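Local structure of regulatory protein SWI6 (Saccharomyces cerevisiae, 2XFV) at residues L9-H12 with N13-P16. The protein is a subunit of the yeast transcription complexes SBF and MBF, which drive cell-cycle-dependent gene expression, and is seen here as its amino-terminal domain. Sequence-based numbering, arbitrary orientation.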
loop_
_atom_site.group_PDB
_atom_site.type_symbol
_atom_site.label_atom_id
_atom_site.label_comp_id
_atom_site.label_asym_id
_atom_site.label_seq_id
_atom_site.Cartn_x
_atom_site.Cartn_y
_atom_site.Cartn_z
ATOM N N LEU A 9 -4.831 -4.049 -16.606
ATOM C CA LEU A 9 -5.980 -3.200 -16.297
ATOM C C LEU A 9 -6.539 -2.552 -17.555
ATOM O O LEU A 9 -6.127 -2.881 -18.669
ATOM C CB LEU A 9 -5.609 -2.129 -15.263
ATOM C CG LEU A 9 -4.384 -1.284 -15.591
ATOM C CD1 LEU A 9 -4.642 0.183 -15.308
ATOM C CD2 LEU A 9 -3.187 -1.791 -14.804
ATOM N N GLY A 10 -7.477 -1.628 -17.377
ATOM C CA GLY A 10 -8.189 -1.043 -18.500
ATOM C C GLY A 10 -9.435 -1.843 -18.848
ATOM O O GLY A 10 -9.573 -3.005 -18.453
ATOM N N PRO A 11 -10.350 -1.228 -19.613
ATOM C CA PRO A 11 -11.657 -1.832 -19.895
ATOM C C PRO A 11 -11.567 -3.163 -20.648
ATOM O O PRO A 11 -12.497 -3.960 -20.573
ATOM C CB PRO A 11 -12.371 -0.763 -20.738
ATOM C CG PRO A 11 -11.293 0.076 -21.302
ATOM C CD PRO A 11 -10.184 0.076 -20.277
ATOM N N HIS A 12 -10.457 -3.410 -21.339
ATOM C CA HIS A 12 -10.292 -4.665 -22.064
ATOM C C HIS A 12 -9.029 -5.419 -21.636
ATOM O O HIS A 12 -8.526 -6.258 -22.380
ATOM C CB HIS A 12 -10.276 -4.409 -23.575
ATOM C CG HIS A 12 -11.494 -3.696 -24.074
ATOM N ND1 HIS A 12 -11.497 -2.354 -24.387
ATOM C CD2 HIS A 12 -12.753 -4.139 -24.303
ATOM C CE1 HIS A 12 -12.704 -2.001 -24.789
ATOM N NE2 HIS A 12 -13.484 -3.066 -24.748
ATOM N N ASN A 13 -8.538 -5.122 -20.432
ATOM C CA ASN A 13 -7.325 -5.740 -19.899
ATOM C C ASN A 13 -6.162 -5.558 -20.865
ATOM O O ASN A 13 -5.333 -6.453 -21.025
ATOM C CB ASN A 13 -7.553 -7.231 -19.615
ATOM C CG ASN A 13 -8.632 -7.466 -18.568
ATOM O OD1 ASN A 13 -9.480 -8.351 -18.710
ATOM N ND2 ASN A 13 -8.607 -6.667 -17.515
ATOM N N GLU A 14 -6.112 -4.389 -21.499
ATOM C CA GLU A 14 -5.123 -4.116 -22.539
ATOM C C GLU A 14 -3.868 -3.388 -22.012
ATOM O O GLU A 14 -2.871 -3.245 -22.732
ATOM C CB GLU A 14 -5.778 -3.328 -23.686
ATOM C CG GLU A 14 -6.042 -1.833 -23.393
ATOM C CD GLU A 14 -7.415 -1.539 -22.776
ATOM O OE1 GLU A 14 -7.843 -2.242 -21.841
ATOM O OE2 GLU A 14 -8.062 -0.574 -23.223
ATOM N N ILE A 15 -3.915 -2.935 -20.762
ATOM C CA ILE A 15 -2.799 -2.184 -20.184
ATOM C C ILE A 15 -2.032 -3.024 -19.176
ATOM O O ILE A 15 -2.551 -3.344 -18.109
ATOM C CB ILE A 15 -3.281 -0.911 -19.454
ATOM C CG1 ILE A 15 -4.170 -0.061 -20.357
ATOM C CG2 ILE A 15 -2.089 -0.096 -18.969
ATOM C CD1 ILE A 15 -5.095 0.858 -19.574
ATOM N N PRO A 16 -0.781 -3.381 -19.501
ATOM C CA PRO A 16 0.012 -4.185 -18.567
ATOM C C PRO A 16 0.815 -3.348 -17.578
ATOM O O PRO A 16 1.348 -2.293 -17.925
ATOM C CB PRO A 16 0.985 -4.910 -19.501
ATOM C CG PRO A 16 1.236 -3.904 -20.592
ATOM C CD PRO A 16 -0.067 -3.141 -20.770
#
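Two torsions fold E14 back toward the N-H of H12: its CG sits between the backbone N and the carbonyl carbon (chi1 75°), and the chain bends again at chi2 (-90°), bringing the carboxylate to the N-H edge of the P11-H12 peptide. There OE1 accepts the backbone N-H of H12 (N to OE1 2.9 Å), on the syn side but well out of the carboxylate plane. OE2 lies 3.7 Å from P11 CD, the carboxylate crossing the proline ring at a slant, and near the plane of the H12 imidazole at its edge; the imidazole and carboxylate planes are 49° apart. An alanine in place of E14 would probably leave the H12 amide without this acceptor.

G10 to N13 form a type I beta turn, in which N13 N donates a hydrogen bond to G10 O at 3.1 Å, coming from above the carbonyl plane. At G10 a side chain would collide with E14 OE1 and I15 CD1, and the positive phi would also press it against the L9 carbonyl; I15 CD1 rests 3.8 Å from G10 CA. L9 and I15 pair through reciprocal hydrogen bonds, L9 N to I15 O at 2.8 Å and I15 N to L9 O at 3.0 Å. Their side chains share one sheet face, with L9 CG 4.0 Å from I15 CB, and touch loop residues I46, N47 and T49. Because E14 and I15 both stand opposite L9, this is a classic beta bulge beside a type I turn, closing the antiparallel hairpin of strands 2-9 and 15-22 in the Swi6 amino-terminal domain.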